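Long-range contacts in putative heme binding protein (PDB 6EU8), which probably binds heme, as a member of the HmuY-like family of bacterial heme-binding proteins: residues 18-23 against 184-189; 22-27 against 35-40. One frame throughout, in Å; residues are numbered along the deposited sequence.

Contact 1 of 2, residues 18-23 against 184-189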
loop_
_atom_site.group_PDB
_atom_site.type_symbol
_atom_site.label_atom_id
_atom_site.label_comp_id
_atom_site.label_asym_id
_atom_site.label_seq_id
_atom_site.Cartn_x
_atom_site.Cartn_y
_atom_site.Cartn_z
ATOM N N ASP A 18 7.722 -7.513 -2.348
ATOM C CA ASP A 18 7.466 -7.802 -3.760
ATOM C C ASP A 18 5.991 -7.593 -4.075
ATOM O O ASP A 18 5.175 -8.504 -3.896
ATOM C CB ASP A 18 7.910 -9.222 -4.108
ATOM C CG ASP A 18 7.670 -9.587 -5.557
ATOM O OD1 ASP A 18 7.072 -8.806 -6.327
ATOM O OD2 ASP A 18 8.066 -10.722 -5.927
ATOM N N ALA A 19 5.665 -6.383 -4.540
ATOM C CA ALA A 19 4.290 -6.015 -4.948
ATOM C C ALA A 19 4.183 -5.899 -6.472
ATOM O O ALA A 19 3.380 -5.137 -6.988
ATOM C CB ALA A 19 3.885 -4.711 -4.253
ATOM N N THR A 20 4.955 -6.714 -7.203
ATOM C CA THR A 20 4.963 -6.636 -8.666
ATOM C C THR A 20 3.679 -7.122 -9.351
ATOM O O THR A 20 3.370 -6.679 -10.451
ATOM C CB THR A 20 6.161 -7.441 -9.265
ATOM O OG1 THR A 20 6.099 -8.808 -8.853
ATOM C CG2 THR A 20 7.470 -6.793 -8.869
ATOM N N LYS A 21 2.928 -8.030 -8.726
ATOM C CA LYS A 21 1.744 -8.630 -9.372
ATOM C C LYS A 21 0.491 -7.765 -9.231
ATOM O O LYS A 21 0.123 -7.378 -8.098
ATOM C CB LYS A 21 1.472 -10.022 -8.813
ATOM C CG LYS A 21 2.620 -10.994 -9.102
ATOM C CD LYS A 21 2.275 -12.461 -8.959
ATOM C CE LYS A 21 3.353 -13.296 -9.656
ATOM N NZ LYS A 21 3.233 -14.768 -9.455
ATOM N N TYR A 22 -0.194 -7.494 -10.342
ATOM C CA TYR A 22 -1.478 -6.757 -10.318
ATOM C C TYR A 22 -2.615 -7.494 -9.535
ATOM O O TYR A 22 -3.539 -6.838 -9.010
ATOM C CB TYR A 22 -1.907 -6.375 -11.746
ATOM C CG TYR A 22 -1.037 -5.299 -12.390
ATOM C CD1 TYR A 22 -1.298 -3.957 -12.238
ATOM C CD2 TYR A 22 0.055 -5.662 -13.190
ATOM C CE1 TYR A 22 -0.501 -2.974 -12.807
ATOM C CE2 TYR A 22 0.851 -4.696 -13.771
ATOM C CZ TYR A 22 0.581 -3.362 -13.591
ATOM O OH TYR A 22 1.389 -2.384 -14.165
ATOM N N GLU A 23 -2.543 -8.813 -9.456
ATOM C CA GLU A 23 -3.581 -9.621 -8.795
ATOM C C GLU A 23 -3.559 -9.581 -7.276
ATOM O O GLU A 23 -4.555 -9.998 -6.675
ATOM C CB GLU A 23 -3.502 -11.107 -9.222
ATOM C CG GLU A 23 -3.631 -11.337 -10.734
ATOM C CD GLU A 23 -2.302 -11.384 -11.478
ATOM O OE1 GLU A 23 -1.268 -10.808 -11.027
ATOM O OE2 GLU A 23 -2.304 -11.995 -12.571
ATOM N N LYS A 184 9.974 -2.396 -11.561
ATOM C CA LYS A 184 8.992 -1.659 -10.722
ATOM C C LYS A 184 8.145 -2.592 -9.865
ATOM O O LYS A 184 7.724 -3.657 -10.302
ATOM C CB LYS A 184 8.055 -0.788 -11.579
ATOM C CG LYS A 184 8.725 0.315 -12.351
ATOM C CD LYS A 184 7.708 1.233 -13.013
ATOM C CE LYS A 184 8.411 2.283 -13.854
ATOM N NZ LYS A 184 7.529 3.323 -14.414
ATOM N N GLY A 185 7.847 -2.164 -8.627
ATOM C CA GLY A 185 6.949 -2.910 -7.719
ATOM C C GLY A 185 7.613 -3.599 -6.537
ATOM O O GLY A 185 6.932 -4.252 -5.734
ATOM N N HIS A 186 8.938 -3.456 -6.420
ATOM C CA HIS A 186 9.687 -3.917 -5.256
ATOM C C HIS A 186 9.803 -2.705 -4.355
ATOM O O HIS A 186 10.602 -1.780 -4.605
ATOM C CB HIS A 186 11.044 -4.503 -5.649
ATOM C CG HIS A 186 10.953 -5.716 -6.519
ATOM N ND1 HIS A 186 10.819 -6.996 -6.011
ATOM C CD2 HIS A 186 11.015 -5.853 -7.865
ATOM C CE1 HIS A 186 10.773 -7.857 -7.013
ATOM N NE2 HIS A 186 10.862 -7.189 -8.145
ATOM N N VAL A 187 8.946 -2.670 -3.321
ATOM C CA VAL A 187 8.769 -1.497 -2.481
ATOM C C VAL A 187 9.552 -1.653 -1.190
ATOM O O VAL A 187 9.281 -2.596 -0.433
ATOM C CB VAL A 187 7.263 -1.282 -2.190
ATOM C CG1 VAL A 187 7.041 -0.100 -1.258
ATOM C CG2 VAL A 187 6.488 -1.103 -3.493
ATOM N N SER A 188 10.512 -0.754 -0.948
ATOM C CA SER A 188 11.346 -0.763 0.300
ATOM C C SER A 188 11.082 0.464 1.159
ATOM O O SER A 188 10.884 1.558 0.627
ATOM C CB SER A 188 12.845 -0.864 -0.036
ATOM O OG SER A 188 13.160 -2.062 -0.702
ATOM N N PHE A 189 11.052 0.284 2.501
ATOM C CA PHE A 189 10.893 1.392 3.422
ATOM C C PHE A 189 11.583 1.097 4.743
ATOM O O PHE A 189 11.734 -0.071 5.115
ATOM C CB PHE A 189 9.389 1.695 3.679
ATOM C CG PHE A 189 8.563 0.476 4.014
ATOM C CD1 PHE A 189 8.040 -0.329 3.025
ATOM C CD2 PHE A 189 8.318 0.124 5.350
ATOM C CE1 PHE A 189 7.299 -1.479 3.341
ATOM C CE2 PHE A 189 7.569 -1.004 5.671
ATOM C CZ PHE A 189 7.052 -1.803 4.673
#
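An Asx turn closes the end of strand 11-18 where it leaves the first residues of strand 184-194, and Asp18, Ala19 and Thr20 of that turn meet Gly185 and His186. The two strands run antiparallel, and Asp18 with His186 is a non-hydrogen-bonded pair, CA to CA 4.7 Å, with both side chains on the same face of the sheet. One backbone bond spans the contact: Ala19 N gives its hydrogen to Gly185 O at 2.8 Å, with an N-H...O angle of 140°, so it is short but bent. Thr20 N also comes near this carbonyl, yet it is turned elsewhere, and its hydrogen goes to Asp18 OD1 at 3.1 Å, almost straight at 163°. Thr20 OG1 donates to Asp18 OD1 as well, at 2.7 Å, on its syn lone pair. Asp18 is placed for this by chi1 of 180°, which swings its carboxylate away from its own backbone N and forward along the chain. Across the contact, Thr20 CG2 lies over one face of the His186 imidazole, offset toward the rim and 3.8 Å from the ring centroid, a CH-pi contact. The Asp18 side chain lies alongside that of His186 and points the same way, its CG 3.8 Å from His186 CE1, with the carboxylate inclined to the ring. His186 NE2, the ring atom nearest Thr20 CG2, is itself hydrogen-bonded to Glu183 OE1. Gly185 has a positive phi, and its CA is 4.3 Å from Thr20 CA, a spacing and a backbone shape that suit a residue without a side chain. Two donors on Asp18 OD1 fix the turn, and the carboxylates of Asp18 and Glu183 near one imidazole would probably favour its protonated form.

Contact 2 of 2, residues 22-27 against 35-40; sequences YEMWTY and TETHRD
Strands 24-27 and 35-39 form an antiparallel hairpin, their axes 4.6 Å apart at closest approach and at 162°, with hydrogen-bonded pairs Trp25-His38 and Tyr27-Glu36; a bond from Asp40 N to Glu23 O extends the pairing past the strand ends, at the open end of the hairpin. On one face, the hydroxyls of Thr26 and Thr37 share a hydrogen bond, OG1 to OG1 3.0 Å; in both residues OG1 lies anti to the carbonyl carbon (chi1 near -60° in both), which brings the two together across the non-hydrogen-bonded pair. Met24, bent at chi2, lays SD 3.5 Å from Arg39 N. The opposite face carries Trp25, Tyr27, Glu36 and His38. Trp25 NE1 donates in its ring plane to the anti lone pair of Asp40 OD2, 3.0 Å away, with indole and carboxylate nearly coplanar; Asp40 OD1 is taken by Ser42 and Trp44. His38 crosses Tyr27 at about a right angle, its CD2 4.1 Å from Tyr27 CD1, while His38 NE2 donates to Glu36 OE1 at 2.7 Å and 172°. Glu36 also accepts from the backbone N of Lys66 and Ile67. A water joins Tyr27 OH to His38 O, 2.7 Å from the hydroxyl oxygen. With both carboxylates gripped by several donors, Asp40 and Glu36 probably stay ionised, and each fixes the rotation of one ring, Trp25 or His38.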
loop_
_atom_site.group_PDB
_atom_site.type_symbol
_atom_site.label_atom_id
_atom_site.label_comp_id
_atom_site.label_asym_id
_atom_site.label_seq_id
_atom_site.Cartn_x
_atom_site.Cartn_y
_atom_site.Cartn_z
ATOM N N TYR A 22 -0.194 -7.494 -10.342
ATOM C CA TYR A 22 -1.478 -6.757 -10.318
ATOM C C TYR A 22 -2.615 -7.494 -9.535
ATOM O O TYR A 22 -3.539 -6.838 -9.010
ATOM C CB TYR A 22 -1.907 -6.375 -11.746
ATOM C CG TYR A 22 -1.037 -5.299 -12.390
ATOM C CD1 TYR A 22 -1.298 -3.957 -12.238
ATOM C CD2 TYR A 22 0.055 -5.662 -13.190
ATOM C CE1 TYR A 22 -0.501 -2.974 -12.807
ATOM C CE2 TYR A 22 0.851 -4.696 -13.771
ATOM C CZ TYR A 22 0.581 -3.362 -13.591
ATOM O OH TYR A 22 1.389 -2.384 -14.165
ATOM N N GLU A 23 -2.543 -8.813 -9.456
ATOM C CA GLU A 23 -3.581 -9.621 -8.795
ATOM C C GLU A 23 -3.559 -9.581 -7.276
ATOM O O GLU A 23 -4.555 -9.998 -6.675
ATOM C CB GLU A 23 -3.502 -11.107 -9.222
ATOM C CG GLU A 23 -3.631 -11.337 -10.734
ATOM C CD GLU A 23 -2.302 -11.384 -11.478
ATOM O OE1 GLU A 23 -1.268 -10.808 -11.027
ATOM O OE2 GLU A 23 -2.304 -11.995 -12.571
ATOM N N MET A 24 -2.436 -9.147 -6.655
ATOM C CA MET A 24 -2.156 -9.435 -5.264
ATOM C C MET A 24 -2.086 -8.213 -4.340
ATOM O O MET A 24 -1.759 -7.103 -4.778
ATOM C CB MET A 24 -0.807 -10.159 -5.128
ATOM C CG MET A 24 -0.588 -11.424 -5.936
ATOM S SD MET A 24 -1.719 -12.715 -5.382
ATOM C CE MET A 24 -1.551 -13.954 -6.673
ATOM N N TRP A 25 -2.391 -8.456 -3.065
ATOM C CA TRP A 25 -2.021 -7.574 -1.961
ATOM C C TRP A 25 -1.028 -8.294 -1.041
ATOM O O TRP A 25 -1.203 -9.476 -0.777
ATOM C CB TRP A 25 -3.241 -7.208 -1.137
ATOM C CG TRP A 25 -4.227 -6.263 -1.767
ATOM C CD1 TRP A 25 -5.341 -6.593 -2.448
ATOM C CD2 TRP A 25 -4.217 -4.833 -1.687
ATOM N NE1 TRP A 25 -6.018 -5.462 -2.854
ATOM C CE2 TRP A 25 -5.340 -4.370 -2.388
ATOM C CE3 TRP A 25 -3.343 -3.898 -1.119
ATOM C CZ2 TRP A 25 -5.643 -3.018 -2.478
ATOM C CZ3 TRP A 25 -3.628 -2.570 -1.251
ATOM C CH2 TRP A 25 -4.765 -2.139 -1.920
ATOM N N THR A 26 -0.049 -7.571 -0.489
ATOM C CA THR A 26 0.819 -8.085 0.581
ATOM C C THR A 26 0.508 -7.336 1.875
ATOM O O THR A 26 0.668 -6.102 1.939
ATOM C CB THR A 26 2.311 -7.994 0.192
ATOM O OG1 THR A 26 2.514 -8.784 -0.987
ATOM C CG2 THR A 26 3.210 -8.557 1.286
ATOM N N TYR A 27 0.048 -8.076 2.898
ATOM C CA TYR A 27 -0.341 -7.540 4.214
ATOM C C TYR A 27 0.873 -7.593 5.156
ATOM O O TYR A 27 1.538 -8.624 5.225
ATOM C CB TYR A 27 -1.552 -8.350 4.771
ATOM C CG TYR A 27 -2.755 -8.334 3.829
ATOM C CD1 TYR A 27 -2.901 -9.283 2.801
ATOM C CD2 TYR A 27 -3.717 -7.342 3.920
ATOM C CE1 TYR A 27 -3.986 -9.235 1.923
ATOM C CE2 TYR A 27 -4.801 -7.277 3.026
ATOM C CZ TYR A 27 -4.928 -8.236 2.033
ATOM O OH TYR A 27 -6.004 -8.192 1.135
ATOM N N THR A 35 4.633 -11.106 7.079
ATOM C CA THR A 35 3.848 -10.725 5.886
ATOM C C THR A 35 3.071 -11.913 5.327
ATOM O O THR A 35 3.435 -13.069 5.588
ATOM C CB THR A 35 4.717 -10.157 4.759
ATOM O OG1 THR A 35 5.565 -11.185 4.232
ATOM C CG2 THR A 35 5.538 -8.985 5.222
ATOM N N GLU A 36 1.998 -11.617 4.580
ATOM C CA GLU A 36 1.150 -12.606 3.879
ATOM C C GLU A 36 0.670 -12.000 2.568
ATOM O O GLU A 36 0.246 -10.836 2.549
ATOM C CB GLU A 36 -0.084 -12.987 4.710
ATOM C CG GLU A 36 -0.028 -14.340 5.401
ATOM C CD GLU A 36 -1.255 -14.599 6.272
ATOM O OE1 GLU A 36 -2.412 -14.538 5.791
ATOM O OE2 GLU A 36 -1.074 -14.854 7.477
ATOM N N THR A 37 0.740 -12.783 1.493
ATOM C CA THR A 37 0.316 -12.335 0.180
ATOM C C THR A 37 -0.954 -13.107 -0.239
ATOM O O THR A 37 -0.967 -14.349 -0.205
ATOM C CB THR A 37 1.442 -12.478 -0.863
ATOM O OG1 THR A 37 2.589 -11.706 -0.452
ATOM C CG2 THR A 37 1.007 -12.026 -2.246
ATOM N N HIS A 38 -2.018 -12.396 -0.638
ATOM C CA HIS A 38 -3.265 -13.034 -1.098
ATOM C C HIS A 38 -3.835 -12.299 -2.305
ATOM O O HIS A 38 -3.712 -11.074 -2.410
ATOM C CB HIS A 38 -4.355 -12.989 -0.038
ATOM C CG HIS A 38 -4.012 -13.711 1.228
ATOM N ND1 HIS A 38 -4.250 -15.058 1.396
ATOM C CD2 HIS A 38 -3.429 -13.281 2.368
ATOM C CE1 HIS A 38 -3.852 -15.421 2.605
ATOM N NE2 HIS A 38 -3.341 -14.365 3.214
ATOM N N ARG A 39 -4.458 -13.043 -3.209
ATOM C CA ARG A 39 -5.193 -12.483 -4.340
ATOM C C ARG A 39 -6.318 -11.560 -3.842
ATOM O O ARG A 39 -7.014 -11.886 -2.875
ATOM C CB ARG A 39 -5.791 -13.627 -5.191
ATOM C CG ARG A 39 -6.577 -13.208 -6.427
ATOM C CD ARG A 39 -7.137 -14.443 -7.153
ATOM N NE ARG A 39 -7.960 -14.164 -8.329
ATOM C CZ ARG A 39 -9.212 -13.725 -8.307
ATOM N NH1 ARG A 39 -9.796 -13.490 -7.153
ATOM N NH2 ARG A 39 -9.871 -13.504 -9.444
ATOM N N ASP A 40 -6.453 -10.394 -4.469
ATOM C CA ASP A 40 -7.543 -9.437 -4.169
ATOM C C ASP A 40 -8.893 -10.150 -4.060
ATOM O O ASP A 40 -9.194 -11.006 -4.903
ATOM C CB ASP A 40 -7.537 -8.306 -5.221
ATOM C CG ASP A 40 -8.662 -7.305 -5.035
ATOM O OD1 ASP A 40 -9.798 -7.628 -5.435
ATOM O OD2 ASP A 40 -8.399 -6.192 -4.488
HETATM O O HOH W 1 -5.927 -9.833 -1.062
#

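Contacts 1 and 2 share Tyr22 and Glu23 and lie 10 Å apart, centre to centre: the chain leaves the large sheet at contact 1, turns, and enters the four-stranded sheet as the first strand of the hairpin in contact 2. They touch by packing, with Asp18 O 4.0 Å from Thr26 OG1. Strand 71-74 bridges them, since Ile73 packs on Ala19 of 18-23 and on Val187 and Phe189 of 184-189, and bonds through its backbone to Thr26. His74 NE2 is hydrogen-bonded to Tyr22 O, in the stretch common to both contacts, and the His74 ring meets that of Trp25. A malonate ion, probably from crystallisation, binds Lys184 of contact 1, about 3 Å from its side chain.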